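Local coordinates for protein acetyl-CoA acetyltransferase A (Ascaris suum, PDB 6BJA) that probably catalyses the reversible thiolase reaction that joins two acetyl-CoA molecules into acetoacetyl-CoA, and binds coenzyme A, at residues Lys100-Gly105 / Ala261-Ala266; Gly105-Gln110 / Leu283-Ala288; Ile317-Ile322 / Val369-Ser374. All blocks are in the same frame, centred on the assembly; numbering follows the deposited sequence.

Contact 1. Residues Lys100-Gly105 / Ala261-Ala266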
loop_
_atom_site.group_PDB
_atom_site.type_symbol
_atom_site.label_atom_id
_atom_site.label_comp_id
_atom_site.label_asym_id
_atom_site.label_seq_id
_atom_site.Cartn_x
_atom_site.Cartn_y
_atom_site.Cartn_z
ATOM N N LYS A 100 -12.360 -10.357 -30.334
ATOM C CA LYS A 100 -13.540 -9.499 -30.395
ATOM C C LYS A 100 -13.220 -8.196 -31.124
ATOM O O LYS A 100 -14.024 -7.700 -31.909
ATOM C CB LYS A 100 -14.072 -9.239 -28.976
ATOM C CG LYS A 100 -15.213 -8.243 -28.875
ATOM C CD LYS A 100 -16.447 -8.672 -29.647
ATOM C CE LYS A 100 -17.633 -7.786 -29.273
ATOM N NZ LYS A 100 -18.797 -8.064 -30.135
ATOM N N ALA A 101 -12.032 -7.653 -30.887
ATOM C CA ALA A 101 -11.627 -6.434 -31.577
ATOM C C ALA A 101 -11.656 -6.639 -33.079
ATOM O O ALA A 101 -12.155 -5.782 -33.819
ATOM C CB ALA A 101 -10.256 -5.997 -31.130
ATOM N N ILE A 102 -11.101 -7.758 -33.545
ATOM C CA ILE A 102 -11.087 -8.049 -34.972
ATOM C C ILE A 102 -12.521 -8.222 -35.500
ATOM O O ILE A 102 -12.863 -7.711 -36.562
ATOM C CB ILE A 102 -10.233 -9.296 -35.297
ATOM C CG1 ILE A 102 -8.762 -9.002 -35.009
ATOM C CG2 ILE A 102 -10.404 -9.725 -36.765
ATOM C CD1 ILE A 102 -7.862 -10.217 -35.011
ATOM N N ILE A 103 -13.367 -8.917 -34.741
ATOM C CA ILE A 103 -14.757 -9.109 -35.138
ATOM C C ILE A 103 -15.491 -7.752 -35.227
ATOM O O ILE A 103 -16.230 -7.511 -36.180
ATOM C CB ILE A 103 -15.453 -10.093 -34.173
ATOM C CG1 ILE A 103 -14.894 -11.493 -34.423
ATOM C CG2 ILE A 103 -16.965 -10.071 -34.395
ATOM C CD1 ILE A 103 -15.220 -12.480 -33.326
ATOM N N MET A 104 -15.240 -6.850 -34.282
ATOM C CA MET A 104 -15.839 -5.520 -34.314
ATOM C C MET A 104 -15.395 -4.757 -35.548
ATOM O O MET A 104 -16.173 -4.030 -36.150
ATOM C CB MET A 104 -15.483 -4.717 -33.061
ATOM C CG MET A 104 -16.198 -5.199 -31.805
ATOM S SD MET A 104 -15.581 -4.410 -30.300
ATOM C CE MET A 104 -15.997 -2.673 -30.585
ATOM N N GLY A 105 -14.131 -4.899 -35.906
ATOM C CA GLY A 105 -13.624 -4.219 -37.079
ATOM C C GLY A 105 -14.286 -4.766 -38.323
ATOM O O GLY A 105 -14.662 -4.015 -39.208
ATOM N N ALA A 261 -0.336 -7.694 -30.762
ATOM C CA ALA A 261 -0.556 -8.180 -32.118
ATOM C C ALA A 261 -1.616 -7.332 -32.788
ATOM O O ALA A 261 -2.561 -6.906 -32.129
ATOM C CB ALA A 261 -0.980 -9.639 -32.105
ATOM N N ALA A 262 -1.478 -7.108 -34.094
ATOM C CA ALA A 262 -2.361 -6.188 -34.814
ATOM C C ALA A 262 -2.608 -6.601 -36.244
ATOM O O ALA A 262 -1.706 -7.142 -36.906
ATOM C CB ALA A 262 -1.769 -4.744 -34.812
ATOM N N CYS A 263 -3.807 -6.304 -36.728
ATOM C CA CYS A 263 -4.151 -6.460 -38.140
ATOM C C CYS A 263 -4.801 -5.202 -38.667
ATOM O O CYS A 263 -5.615 -4.587 -37.973
ATOM C CB CYS A 263 -5.136 -7.592 -38.375
ATOM S SG CYS A 263 -4.640 -9.222 -37.854
ATOM N N VAL A 264 -4.475 -4.825 -39.900
ATOM C CA VAL A 264 -5.257 -3.799 -40.592
ATOM C C VAL A 264 -6.301 -4.504 -41.446
ATOM O O VAL A 264 -5.971 -5.408 -42.206
ATOM C CB VAL A 264 -4.363 -2.889 -41.454
ATOM C CG1 VAL A 264 -5.184 -1.989 -42.364
ATOM C CG2 VAL A 264 -3.495 -2.060 -40.569
ATOM N N LEU A 265 -7.556 -4.065 -41.325
ATOM C CA LEU A 265 -8.656 -4.618 -42.094
ATOM C C LEU A 265 -9.141 -3.565 -43.082
ATOM O O LEU A 265 -9.155 -2.377 -42.765
ATOM C CB LEU A 265 -9.810 -5.042 -41.175
ATOM C CG LEU A 265 -9.436 -5.920 -39.981
ATOM C CD1 LEU A 265 -10.637 -6.139 -39.073
ATOM C CD2 LEU A 265 -8.901 -7.248 -40.423
ATOM N N ALA A 266 -9.526 -4.000 -44.274
ATOM C CA ALA A 266 -10.071 -3.072 -45.264
ATOM C C ALA A 266 -11.190 -3.720 -46.091
ATOM O O ALA A 266 -11.223 -4.937 -46.287
ATOM C CB ALA A 266 -8.955 -2.557 -46.185
#
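This is a buried helix-on-sheet contact made by van der Waals packing, with no hydrogen bond across it, in which Ile-102 and Gly-105 of helix 97-110 rest against Cys-263 and Leu-265 of strand 257-267. The two segments run nearly alike, with 14° between their N-to-C directions, and the axes of these short segments come within 9.7 Å. Leu-265 does most of the joining. With its CG beside the backbone N (chi1 -50°) and the chain extended beyond, Leu-265 CD1 is carried up to the helix backbone, 3.7 Å from Ile-102 O. The same Leu-265 CD1 lies 4.0 Å from Gly-105 C. Glycine suits this place because a CB on Gly-105 would point toward the strand and fall about 3.0 Å from Leu-265 CD1, too close; the bare CA allows the approach. Ile-102 extends both branches: its CG2 meets Leu-265 CD1 at 4.3 Å. Ile-102 CD1 lies 4.4 Å from Cys-263 SG, a large, polarisable sulfur that packs much like a methyl group. In the layered alpha-beta-alpha-beta-alpha arrangement of thiolases, helix 97-110 belongs to the central helical layer, and it begins just after Cys-95, the predicted acyl-carrying nucleophile. Ile-102 also touches Ala-362 and Val-365 of helix 357-371, its companion in that layer. Ala-262 and Val-264 of the strand pack on helix 33-48, and Met-104 on Met-104 of the second subunit.

Contact 2. Residues Gly105-Gln110 / Leu283-Ala288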
loop_
_atom_site.group_PDB
_atom_site.type_symbol
_atom_site.label_atom_id
_atom_site.label_comp_id
_atom_site.label_asym_id
_atom_site.label_seq_id
_atom_site.Cartn_x
_atom_site.Cartn_y
_atom_site.Cartn_z
ATOM N N GLY A 105 -14.131 -4.899 -35.906
ATOM C CA GLY A 105 -13.624 -4.219 -37.079
ATOM C C GLY A 105 -14.286 -4.766 -38.323
ATOM O O GLY A 105 -14.662 -4.015 -39.208
ATOM N N ALA A 106 -14.420 -6.088 -38.394
ATOM C CA ALA A 106 -15.074 -6.716 -39.534
ATOM C C ALA A 106 -16.523 -6.239 -39.619
ATOM O O ALA A 106 -17.007 -5.922 -40.694
ATOM C CB ALA A 106 -15.006 -8.240 -39.440
ATOM N N GLN A 107 -17.212 -6.191 -38.485
ATOM C CA GLN A 107 -18.602 -5.747 -38.486
ATOM C C GLN A 107 -18.737 -4.301 -38.971
ATOM O O GLN A 107 -19.635 -3.986 -39.751
ATOM C CB GLN A 107 -19.211 -5.885 -37.090
ATOM C CG GLN A 107 -20.728 -5.817 -37.096
ATOM C CD GLN A 107 -21.327 -6.039 -35.709
ATOM O OE1 GLN A 107 -21.429 -5.104 -34.913
ATOM N NE2 GLN A 107 -21.707 -7.285 -35.412
ATOM N N ALA A 108 -17.862 -3.415 -38.501
ATOM C CA ALA A 108 -17.889 -2.022 -38.932
ATOM C C ALA A 108 -17.807 -1.903 -40.447
ATOM O O ALA A 108 -18.427 -1.034 -41.059
ATOM C CB ALA A 108 -16.767 -1.253 -38.282
ATOM N N ILE A 109 -16.996 -2.759 -41.053
ATOM C CA ILE A 109 -16.858 -2.787 -42.499
ATOM C C ILE A 109 -18.076 -3.434 -43.158
ATOM O O ILE A 109 -18.608 -2.918 -44.148
ATOM C CB ILE A 109 -15.552 -3.526 -42.888
ATOM C CG1 ILE A 109 -14.359 -2.653 -42.510
ATOM C CG2 ILE A 109 -15.498 -3.851 -44.370
ATOM C CD1 ILE A 109 -13.000 -3.363 -42.582
ATOM N N GLN A 110 -18.533 -4.554 -42.600
ATOM C CA GLN A 110 -19.669 -5.279 -43.152
ATOM C C GLN A 110 -20.892 -4.385 -43.279
ATOM O O GLN A 110 -21.622 -4.466 -44.258
ATOM C CB GLN A 110 -20.018 -6.483 -42.278
ATOM C CG GLN A 110 -19.016 -7.596 -42.375
ATOM C CD GLN A 110 -19.259 -8.709 -41.370
ATOM O OE1 GLN A 110 -19.900 -8.508 -40.326
ATOM N NE2 GLN A 110 -18.769 -9.899 -41.695
ATOM N N LEU A 283 -13.941 -14.591 -43.781
ATOM C CA LEU A 283 -15.143 -15.161 -44.384
ATOM C C LEU A 283 -16.337 -15.142 -43.448
ATOM O O LEU A 283 -17.473 -14.923 -43.885
ATOM C CB LEU A 283 -14.887 -16.589 -44.820
ATOM C CG LEU A 283 -13.860 -16.775 -45.926
ATOM C CD1 LEU A 283 -13.800 -18.237 -46.294
ATOM C CD2 LEU A 283 -14.187 -15.909 -47.133
ATOM N N SER A 284 -16.076 -15.382 -42.170
ATOM C CA SER A 284 -17.139 -15.538 -41.194
ATOM C C SER A 284 -16.576 -15.538 -39.790
ATOM O O SER A 284 -15.366 -15.733 -39.593
ATOM C CB SER A 284 -17.905 -16.841 -41.450
ATOM O OG SER A 284 -19.105 -16.890 -40.695
ATOM N N TYR A 285 -17.453 -15.340 -38.811
ATOM C CA TYR A 285 -17.075 -15.474 -37.416
ATOM C C TYR A 285 -18.266 -16.024 -36.629
ATOM O O TYR A 285 -19.408 -15.966 -37.090
ATOM C CB TYR A 285 -16.612 -14.133 -36.843
ATOM C CG TYR A 285 -17.671 -13.090 -36.827
ATOM C CD1 TYR A 285 -18.557 -13.052 -35.773
ATOM C CD2 TYR A 285 -17.801 -12.160 -37.844
ATOM C CE1 TYR A 285 -19.525 -12.152 -35.708
ATOM C CE2 TYR A 285 -18.818 -11.208 -37.784
ATOM C CZ TYR A 285 -19.671 -11.235 -36.695
ATOM O OH TYR A 285 -20.712 -10.350 -36.522
ATOM N N ALA A 286 -17.984 -16.553 -35.449
ATOM C CA ALA A 286 -19.016 -17.095 -34.586
ATOM C C ALA A 286 -18.600 -16.915 -33.144
ATOM O O ALA A 286 -17.403 -16.821 -32.828
ATOM C CB ALA A 286 -19.253 -18.549 -34.894
ATOM N N GLU A 287 -19.596 -16.888 -32.260
ATOM C CA GLU A 287 -19.363 -16.721 -30.844
ATOM C C GLU A 287 -20.267 -17.697 -30.114
ATOM O O GLU A 287 -21.400 -17.907 -30.532
ATOM C CB GLU A 287 -19.658 -15.289 -30.408
ATOM C CG GLU A 287 -18.841 -14.227 -31.161
ATOM C CD GLU A 287 -19.310 -12.799 -30.896
ATOM O OE1 GLU A 287 -20.472 -12.480 -31.220
ATOM O OE2 GLU A 287 -18.510 -11.988 -30.395
ATOM N N ALA A 288 -19.749 -18.293 -29.053
ATOM C CA ALA A 288 -20.500 -19.248 -28.250
ATOM C C ALA A 288 -20.345 -18.957 -26.773
ATOM O O ALA A 288 -19.399 -18.289 -26.341
ATOM C CB ALA A 288 -20.038 -20.653 -28.548
#
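Two glutamines of one helix, Gln-107 and Gln-110, meet the hydroxyl end and the edge of a single tyrosine ring, which sets this contact apart. Tyr-285 stands up from strand 280-289 toward helix 97-110 with its CG lodged between the backbone N and the carbonyl carbon (chi1 63°), and that torsion lifts the ring off the strand toward the helix. Gln-110 comes at the ring edge. Its OE1 lies in the plane of the ring, 3.9 Å from Tyr-285 CE2, with the amide and ring planes 27° apart. Gln-110 NE2 is almost as near, 4.1 Å from Tyr-285 CE2. The oxygen's approach would suit a weakly positive ring edge, though the distance is that of plain packing. Gln-107, its chain extended, brings its amide end near the tyrosine hydroxyl. Glutamine suits both places because its length bridges the helix to the ring edge and hydroxyl. In the thiolase fold the contact joins the central-layer helix of the N-terminal half to the first strand of the C-terminal half, and Leu-283 and Ser-284, together opposite Leu-393, form a classic beta bulge just before the tyrosine. Tyr-285 O and Ser-284 OG are both hydrogen-bonded to Gln-309. The contact lies at the subunit interface: Tyr-285 makes an edge-to-face stack with Tyr-113 of the second subunit, whose hydroxyl is hydrogen-bonded to Glu-287.

Contact 3. Residues Ile317-Ile322 / Val369-Ser374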
loop_
_atom_site.group_PDB
_atom_site.type_symbol
_atom_site.label_atom_id
_atom_site.label_comp_id
_atom_site.label_asym_id
_atom_site.label_seq_id
_atom_site.Cartn_x
_atom_site.Cartn_y
_atom_site.Cartn_z
ATOM N N ILE A 317 -10.866 -27.523 -43.692
ATOM C CA ILE A 317 -9.990 -26.554 -43.028
ATOM C C ILE A 317 -8.562 -27.078 -43.008
ATOM O O ILE A 317 -8.285 -28.163 -42.505
ATOM C CB ILE A 317 -10.475 -26.276 -41.586
ATOM C CG1 ILE A 317 -11.939 -25.834 -41.593
ATOM C CG2 ILE A 317 -9.555 -25.297 -40.865
ATOM C CD1 ILE A 317 -12.285 -24.603 -42.435
ATOM N N ALA A 318 -7.647 -26.303 -43.569
ATOM C CA ALA A 318 -6.258 -26.722 -43.662
ATOM C C ALA A 318 -5.523 -26.652 -42.326
ATOM O O ALA A 318 -4.750 -27.549 -41.987
ATOM C CB ALA A 318 -5.529 -25.878 -44.693
ATOM N N LEU A 319 -5.721 -25.553 -41.599
ATOM C CA LEU A 319 -5.017 -25.307 -40.350
ATOM C C LEU A 319 -5.938 -24.717 -39.311
ATOM O O LEU A 319 -6.840 -23.958 -39.641
ATOM C CB LEU A 319 -3.853 -24.338 -40.542
ATOM C CG LEU A 319 -2.658 -24.836 -41.337
ATOM C CD1 LEU A 319 -1.678 -23.661 -41.470
ATOM C CD2 LEU A 319 -1.983 -26.030 -40.700
ATOM N N TRP A 320 -5.626 -25.035 -38.065
ATOM C CA TRP A 320 -6.365 -24.571 -36.900
ATOM C C TRP A 320 -5.427 -23.889 -35.942
ATOM O O TRP A 320 -4.304 -24.350 -35.743
ATOM C CB TRP A 320 -7.044 -25.739 -36.173
ATOM C CG TRP A 320 -7.959 -26.518 -37.012
ATOM C CD1 TRP A 320 -7.620 -27.534 -37.854
ATOM C CD2 TRP A 320 -9.382 -26.389 -37.086
ATOM N NE1 TRP A 320 -8.742 -28.032 -38.466
ATOM C CE2 TRP A 320 -9.834 -27.341 -38.024
ATOM C CE3 TRP A 320 -10.308 -25.536 -36.479
ATOM C CZ2 TRP A 320 -11.190 -27.483 -38.334
ATOM C CZ3 TRP A 320 -11.643 -25.680 -36.795
ATOM C CH2 TRP A 320 -12.067 -26.630 -37.729
ATOM N N GLU A 321 -5.905 -22.792 -35.336
ATOM C CA GLU A 321 -5.285 -22.242 -34.144
ATOM C C GLU A 321 -6.302 -22.295 -33.023
ATOM O O GLU A 321 -7.367 -21.667 -33.134
ATOM C CB GLU A 321 -4.818 -20.798 -34.337
ATOM C CG GLU A 321 -3.562 -20.647 -35.153
ATOM C CD GLU A 321 -2.292 -21.060 -34.420
ATOM O OE1 GLU A 321 -2.128 -20.724 -33.231
ATOM O OE2 GLU A 321 -1.423 -21.694 -35.046
ATOM N N ILE A 322 -5.978 -23.023 -31.964
ATOM C CA ILE A 322 -6.802 -23.037 -30.746
ATOM C C ILE A 322 -5.938 -22.492 -29.636
ATOM O O ILE A 322 -4.879 -23.023 -29.341
ATOM C CB ILE A 322 -7.354 -24.461 -30.369
ATOM C CG1 ILE A 322 -8.061 -24.444 -29.016
ATOM C CG2 ILE A 322 -6.247 -25.514 -30.330
ATOM C CD1 ILE A 322 -9.288 -23.580 -28.982
ATOM N N VAL A 369 -2.716 -16.694 -40.100
ATOM C CA VAL A 369 -2.629 -16.075 -41.408
ATOM C C VAL A 369 -1.298 -16.449 -42.047
ATOM O O VAL A 369 -1.243 -16.837 -43.216
ATOM C CB VAL A 369 -2.788 -14.537 -41.304
ATOM C CG1 VAL A 369 -2.277 -13.832 -42.576
ATOM C CG2 VAL A 369 -4.244 -14.185 -41.041
ATOM N N HIS A 370 -0.219 -16.381 -41.283
ATOM C CA HIS A 370 1.094 -16.550 -41.886
ATOM C C HIS A 370 1.538 -18.013 -42.011
ATOM O O HIS A 370 2.511 -18.308 -42.686
ATOM C CB HIS A 370 2.105 -15.731 -41.107
ATOM C CG HIS A 370 1.966 -14.278 -41.383
ATOM N ND1 HIS A 370 2.157 -13.748 -42.643
ATOM C CD2 HIS A 370 1.591 -13.246 -40.587
ATOM C CE1 HIS A 370 1.925 -12.449 -42.602
ATOM N NE2 HIS A 370 1.590 -12.120 -41.365
ATOM N N ALA A 371 0.799 -18.928 -41.387
ATOM C CA ALA A 371 1.053 -20.364 -41.557
ATOM C C ALA A 371 0.275 -20.942 -42.746
ATOM O O ALA A 371 0.734 -21.884 -43.408
ATOM C CB ALA A 371 0.694 -21.109 -40.281
ATOM N N LEU A 372 -0.904 -20.389 -43.010
ATOM C CA LEU A 372 -1.702 -20.785 -44.161
ATOM C C LEU A 372 -0.976 -20.527 -45.469
ATOM O O LEU A 372 -0.296 -19.512 -45.614
ATOM C CB LEU A 372 -3.026 -20.034 -44.190
ATOM C CG LEU A 372 -4.086 -20.417 -43.155
ATOM C CD1 LEU A 372 -5.216 -19.385 -43.160
ATOM C CD2 LEU A 372 -4.643 -21.827 -43.412
ATOM N N LYS A 373 -1.139 -21.450 -46.414
ATOM C CA LYS A 373 -0.708 -21.214 -47.790
ATOM C C LYS A 373 -1.865 -20.671 -48.623
ATOM O O LYS A 373 -3.027 -20.771 -48.226
ATOM C CB LYS A 373 -0.160 -22.511 -48.392
ATOM C CG LYS A 373 1.042 -23.056 -47.629
ATOM C CD LYS A 373 1.406 -24.467 -48.056
ATOM C CE LYS A 373 2.255 -25.143 -46.979
ATOM N NZ LYS A 373 3.359 -24.239 -46.522
ATOM N N SER A 374 -1.555 -20.079 -49.773
ATOM C CA SER A 374 -2.582 -19.454 -50.601
ATOM C C SER A 374 -3.721 -20.420 -50.924
ATOM O O SER A 374 -3.475 -21.575 -51.263
ATOM C CB SER A 374 -1.973 -18.918 -51.901
ATOM O OG SER A 374 -1.040 -17.883 -51.626
#
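Strand 319-322 passes the end of helix 357-371 with the CA atoms of Leu-319 and Leu-372 6.8 Å apart, just where the chain leaves helical geometry at Leu-372. Leu-319 points at this helix end, its CG trans to the carbonyl carbon (chi1 -69°), which brings CD1 over the last residue of the helix. Leu-319 CD1 lies 3.7 Å from Ala-371 CB. The carbonyl oxygen Ala-371 O is 3.6 Å from the same Leu-319 CD1. The small alanine lets a branched chain settle against the helix backbone itself. The two leucines slide past each other in opposite directions, and Leu-372 CD2 reaches Leu-319 CB at 3.9 Å. Leu-372 CD2 also meets Ala-318 CB at 4.3 Å, so one methyl touches two consecutive residues. Within the C-terminal half of the thiolase fold, strand 319-322 is an outermost strand of the sheet in this chain. Leu-319 and Glu-321 pair with Val-379 of strand 377-384, while the backbone of Trp-320 is hydrogen-bonded to Arg-343 and Asn-345. Helix 357-371 belongs to the central helical layer and begins shortly after His-355, a predicted proton acceptor. Leu-319 packs on Leu-368 in that helix, while Leu-372 continues onto Ile-394 of strand 388-396. Three carbonyls here accept hydrogen bonds from lysines: Val-369 O and Leu-372 O from Lys-396 NZ, His-370 O from Lys-202 NZ.

How the contacts relate
From the N terminus, helix 97-110 comes first and supplies one side of both contact 1 and contact 2, which share Gly-105. Contact 1 closes a loop of 155 residues by returning at strand 257-267; contact 2 closes one of 172 at strand 280-289. Their segments alternate along the chain, so these loops cross, and the two contacts touch, for instance where Ile-103 CG2 packs 3.6 Å from Tyr-285 CE1. One helix thus lies against two strands, one from each half. Contact 3 follows in series: a loop of 46 residues within the C-terminal half, tying outermost strand 319-322 to the C-terminal end of helix 357-371, its centre about 17 Å from that of contact 1.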